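Local coordinates for protein cytochrome C-550 (Paracoccus versutus, PDB 2BH4) that probably carries electrons between redox partners by means of a covalently bound heme c, in a variant with an altered axial ligand, at residues Asp57-Val62 against Met69-Ala74. The protein carries 1 engineered substitution. Sequence-based numbering, arbitrary orientation.
Sequences DGILEV and MVWSEA. With HEC (heme c), chain B.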
ATOM      1  N   ASP A  57       2.449   0.904  15.050  1.00 18.98           N
ATOM      2  CA  ASP A  57       2.929   2.192  15.573  1.00 20.40           C
ATOM      3  C   ASP A  57       3.804   2.963  14.590  1.00 18.82           C
ATOM      4  O   ASP A  57       3.741   4.192  14.499  1.00 19.57           O
ATOM      5  CB  ASP A  57       3.704   2.014  16.888  1.00 20.77           C
ATOM      6  CG  ASP A  57       2.816   1.604  18.058  1.00 24.88           C
ATOM      7  OD1 ASP A  57       1.572   1.700  17.958  1.00 25.78           O
ATOM      8  OD2 ASP A  57       3.402   1.223  19.106  1.00 32.40           O
ATOM      9  N   GLY A  58       4.643   2.256  13.844  1.00 18.63           N
ATOM     10  CA  GLY A  58       5.548   2.943  12.934  1.00 17.65           C
ATOM     11  C   GLY A  58       4.869   3.712  11.819  1.00 17.84           C
ATOM     12  O   GLY A  58       5.213   4.861  11.565  1.00 17.28           O
ATOM     13  N   ILE A  59       3.934   3.071  11.120  1.00 16.09           N
ATOM     14  CA  ILE A  59       3.238   3.725  10.030  1.00 15.89           C
ATOM     15  C   ILE A  59       2.358   4.868  10.550  1.00 16.36           C
ATOM     16  O   ILE A  59       2.214   5.879   9.874  1.00 17.22           O
ATOM     17  CB  ILE A  59       2.487   2.691   9.132  1.00 16.04           C
ATOM     18  CG1 ILE A  59       2.222   3.273   7.739  1.00 15.80           C
ATOM     19  CG2 ILE A  59       1.224   2.149   9.819  1.00 15.83           C
ATOM     20  CD1 ILE A  59       1.502   2.302   6.801  1.00 15.60           C
ATOM     21  N   LEU A  60       1.797   4.715  11.758  1.00 16.35           N
ATOM     22  CA  LEU A  60       1.053   5.818  12.372  1.00 17.72           C
ATOM     23  C   LEU A  60       1.970   7.004  12.668  1.00 17.66           C
ATOM     24  O   LEU A  60       1.568   8.166  12.541  1.00 19.44           O
ATOM     25  CB  LEU A  60       0.327   5.352  13.644  1.00 19.78           C
ATOM     26  CG  LEU A  60      -0.865   4.418  13.434  1.00 19.64           C
ATOM     27  CD1 LEU A  60      -1.340   3.878  14.777  1.00 20.56           C
ATOM     28  CD2 LEU A  60      -1.973   5.123  12.698  1.00 22.13           C
ATOM     29  N   GLU A  61       3.206   6.718  13.073  1.00 18.90           N
ATOM     30  CA  GLU A  61       4.181   7.777  13.350  1.00 19.60           C
ATOM     31  C   GLU A  61       4.571   8.497  12.080  1.00 19.32           C
ATOM     32  O   GLU A  61       4.702   9.716  12.061  1.00 19.44           O
ATOM     33  CB  GLU A  61       5.406   7.213  14.048  1.00 19.88           C
ATOM     34  CG  GLU A  61       6.424   8.276  14.405  1.00 21.87           C
ATOM     35  CD  GLU A  61       7.551   7.768  15.302  1.00 25.74           C
ATOM     36  OE1 GLU A  61       7.333   6.828  16.092  1.00 30.96           O
ATOM     37  OE2 GLU A  61       8.652   8.336  15.225  1.00 32.87           O
ATOM     38  N   VAL A  62       4.691   7.756  10.987  1.00 18.99           N
ATOM     39  CA  VAL A  62       4.962   8.391   9.701  1.00 18.28           C
ATOM     40  C   VAL A  62       3.874   9.411   9.409  1.00 18.96           C
ATOM     41  O   VAL A  62       4.164  10.538   9.069  1.00 19.82           O
ATOM     42  CB  VAL A  62       5.030   7.367   8.533  1.00 17.19           C
ATOM     43  CG1 VAL A  62       5.149   8.107   7.181  1.00 18.10           C
ATOM     44  CG2 VAL A  62       6.208   6.436   8.708  1.00 18.18           C
ATOM     45  N   MET A  69       1.563  13.905   4.122  1.00 21.21           N
ATOM     46  CA  MET A  69       2.077  12.791   3.336  1.00 21.03           C
ATOM     47  C   MET A  69       0.970  11.884   2.805  1.00 18.72           C
ATOM     48  O   MET A  69       0.080  11.460   3.542  1.00 16.63           O
ATOM     49  CB  MET A  69       3.069  11.974   4.136  1.00 20.77           C
ATOM     50  CG  MET A  69       3.876  11.012   3.285  1.00 21.48           C
ATOM     51  SD  MET A  69       5.135   9.992   4.096  0.50 24.14           S
ATOM     52  CE  MET A  69       6.389  11.196   4.504  0.50 26.11           C
ATOM     53  N   VAL A  70       1.066  11.572   1.517  1.00 18.49           N
ATOM     54  CA  VAL A  70       0.184  10.608   0.855  1.00 18.30           C
ATOM     55  C   VAL A  70       1.028   9.554   0.144  1.00 17.84           C
ATOM     56  O   VAL A  70       2.254   9.718  -0.013  1.00 19.58           O
ATOM     57  CB  VAL A  70      -0.747  11.270  -0.186  1.00 18.34           C
ATOM     58  CG1 VAL A  70      -1.562  12.383   0.437  1.00 19.08           C
ATOM     59  CG2 VAL A  70       0.031  11.817  -1.350  1.00 19.34           C
ATOM     60  N   TRP A  71       0.380   8.471  -0.281  1.00 16.34           N
ATOM     61  CA  TRP A  71       1.072   7.431  -1.046  1.00 16.93           C
ATOM     62  C   TRP A  71       1.309   7.856  -2.469  1.00 18.30           C
ATOM     63  O   TRP A  71       0.431   7.748  -3.310  1.00 23.73           O
ATOM     64  CB  TRP A  71       0.321   6.107  -1.030  1.00 16.39           C
ATOM     65  CG  TRP A  71       0.489   5.367   0.245  1.00 15.05           C
ATOM     66  CD1 TRP A  71      -0.461   5.121   1.181  1.00 14.94           C
ATOM     67  CD2 TRP A  71       1.695   4.752   0.724  1.00 14.56           C
ATOM     68  NE1 TRP A  71       0.082   4.416   2.228  1.00 15.47           N
ATOM     69  CE2 TRP A  71       1.407   4.182   1.977  1.00 14.91           C
ATOM     70  CE3 TRP A  71       2.999   4.676   0.235  1.00 13.97           C
ATOM     71  CZ2 TRP A  71       2.354   3.481   2.710  1.00 13.79           C
ATOM     72  CZ3 TRP A  71       3.948   3.997   0.980  1.00 13.73           C
ATOM     73  CH2 TRP A  71       3.631   3.427   2.213  1.00 13.44           C
ATOM     74  N   SER A  72       2.521   8.291  -2.750  1.00 17.97           N
ATOM     75  CA  SER A  72       2.917   8.551  -4.122  1.00 18.97           C
ATOM     76  C   SER A  72       3.322   7.253  -4.794  1.00 18.34           C
ATOM     77  O   SER A  72       3.620   6.250  -4.131  1.00 17.77           O
ATOM     78  CB  SER A  72       4.100   9.501  -4.140  1.00 18.98           C
ATOM     79  OG  SER A  72       5.263   8.873  -3.625  1.00 21.30           O
ATOM     80  N   GLU A  73       3.363   7.263  -6.118  1.00 20.04           N
ATOM     81  CA  GLU A  73       3.821   6.093  -6.834  1.00 20.56           C
ATOM     82  C   GLU A  73       5.261   5.712  -6.436  1.00 18.06           C
ATOM     83  O   GLU A  73       5.542   4.526  -6.205  1.00 18.46           O
ATOM     84  CB  GLU A  73       3.683   6.328  -8.344  1.00 22.50           C
ATOM     85  CG  GLU A  73       2.212   6.190  -8.794  1.00 24.97           C
ATOM     86  CD  GLU A  73       2.019   6.402 -10.292  1.00 27.47           C
ATOM     87  OE1 GLU A  73       2.988   6.180 -11.044  1.00 37.48           O
ATOM     88  OE2 GLU A  73       0.901   6.776 -10.699  1.00 38.11           O
ATOM     89  N   ALA A  74       6.131   6.702  -6.232  1.00 18.05           N
ATOM     90  CA  ALA A  74       7.521   6.425  -5.860  1.00 19.08           C
ATOM     91  C   ALA A  74       7.618   5.770  -4.468  1.00 18.35           C
ATOM     92  O   ALA A  74       8.343   4.785  -4.268  1.00 17.48           O
ATOM     93  CB  ALA A  74       8.358   7.710  -5.929  1.00 21.26           C
TER
HETATM   94 FE   HEC B1123       0.356  -4.860   2.670  1.00 13.40          FE
HETATM   95  CHA HEC B1123      -0.142  -2.099   4.585  1.00 13.33           C
HETATM   96  CHB HEC B1123       0.541  -2.892  -0.117  1.00 13.25           C
HETATM   97  CHC HEC B1123       1.245  -7.583   0.785  1.00 13.10           C
HETATM   98  CHD HEC B1123      -0.414  -6.924   5.273  1.00 15.35           C
HETATM   99  NA  HEC B1123       0.229  -2.884   2.317  1.00 13.86           N
HETATM  100  C1A HEC B1123       0.036  -1.880   3.241  1.00 12.39           C
HETATM  101  C2A HEC B1123       0.040  -0.592   2.604  1.00 12.39           C
HETATM  102  C3A HEC B1123       0.238  -0.821   1.296  1.00 12.01           C
HETATM  103  C4A HEC B1123       0.360  -2.256   1.093  1.00 12.02           C
HETATM  104  CMA HEC B1123       0.332   0.242   0.198  1.00 13.75           C
HETATM  105  CAA HEC B1123      -0.202   0.744   3.315  1.00 14.31           C
HETATM  106  CBA HEC B1123      -1.709   0.992   3.292  1.00 13.93           C
HETATM  107  CGA HEC B1123      -2.192   2.239   3.995  1.00 14.21           C
HETATM  108  O1A HEC B1123      -3.452   2.372   4.140  1.00 14.92           O
HETATM  109  O2A HEC B1123      -1.371   3.105   4.401  1.00 14.17           O
HETATM  110  NB  HEC B1123       0.805  -5.182   0.701  1.00 12.34           N
HETATM  111  C1B HEC B1123       0.739  -4.236  -0.298  1.00 12.49           C
HETATM  112  C2B HEC B1123       1.034  -4.889  -1.555  1.00 12.70           C
HETATM  113  C3B HEC B1123       1.280  -6.167  -1.296  1.00 12.82           C
HETATM  114  C4B HEC B1123       1.111  -6.398   0.125  1.00 12.23           C
HETATM  115  CMB HEC B1123       1.037  -4.178  -2.917  1.00 14.21           C
HETATM  116  CAB HEC B1123       1.690  -7.256  -2.310  1.00 15.02           C
HETATM  117  CBB HEC B1123       2.871  -7.010  -2.951  1.00 14.11           C
HETATM  118  NC  HEC B1123       0.401  -6.845   2.949  1.00 14.91           N
HETATM  119  C1C HEC B1123       0.835  -7.812   2.089  1.00 12.10           C
HETATM  120  C2C HEC B1123       0.722  -9.112   2.710  1.00 14.05           C
HETATM  121  C3C HEC B1123       0.263  -8.960   3.959  1.00 15.28           C
HETATM  122  C4C HEC B1123       0.035  -7.527   4.109  1.00 11.30           C
HETATM  123  CMC HEC B1123       1.103 -10.426   1.999  1.00 16.06           C
HETATM  124  CAC HEC B1123      -0.040 -10.029   5.045  1.00 17.48           C
HETATM  125  CBC HEC B1123       0.861 -10.993   5.379  1.00 16.10           C
HETATM  126  ND  HEC B1123      -0.174  -4.573   4.578  1.00 12.70           N
HETATM  127  C1D HEC B1123      -0.415  -5.577   5.505  1.00 12.38           C
HETATM  128  C2D HEC B1123      -0.600  -4.991   6.814  1.00 14.09           C
HETATM  129  C3D HEC B1123      -0.507  -3.524   6.606  1.00 11.79           C
HETATM  130  C4D HEC B1123      -0.224  -3.317   5.180  1.00 13.56           C
HETATM  131  CMD HEC B1123      -0.874  -5.675   8.157  1.00 15.82           C
HETATM  132  CAD HEC B1123      -0.583  -2.486   7.743  1.00 13.34           C
HETATM  133  CBD HEC B1123       0.898  -2.189   8.045  1.00 15.06           C
HETATM  134  CGD HEC B1123       1.133  -1.529   9.401  1.00 16.16           C
HETATM  135  O1D HEC B1123       0.141  -1.119  10.043  1.00 20.43           O
HETATM  136  O2D HEC B1123       2.311  -1.383   9.818  1.00 20.67           O
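Ile59 meets Trp71 at the rim of the indole, its CD1 lying near the ring plane 4.3 Å from CZ2 of Trp71. The isoleucine reaches this edge with CG1 anti to the backbone N (chi1 -158°) and the chain extended beyond it, while its CG2 branch turns to the heme propionate of O1D and O2D, 3.5 Å from HEC O1D. Trp71 points its N-H at the propionate of O1A and O2A: NE1 donates to HEC O2A at 2.9 Å, nearly straight at 165°, with the acceptor in the indole plane, and the heme methyl CMA sits over one ring face. As in class I cytochromes c, the helix 57-65 and the loop leading into helix 73-81 thus close the propionate side of the heme pocket, where Arg45 and Tyr55 are also hydrogen-bonded to the heme. A phenylalanine here, lacking the indole N-H, would probably leave O2A short of one donor and widen the gap to CD1 of Ile59. Farther from the heme, Val62 and Met69 approach at a slant; in one of two modelled Met69 conformers, hence tentatively, SD rather than CE comes closest, 3.6 Å from Val62 CG1. Ser72 caps the following helix through Asp75 N, and Trp86 stacks on the Trp71 ring.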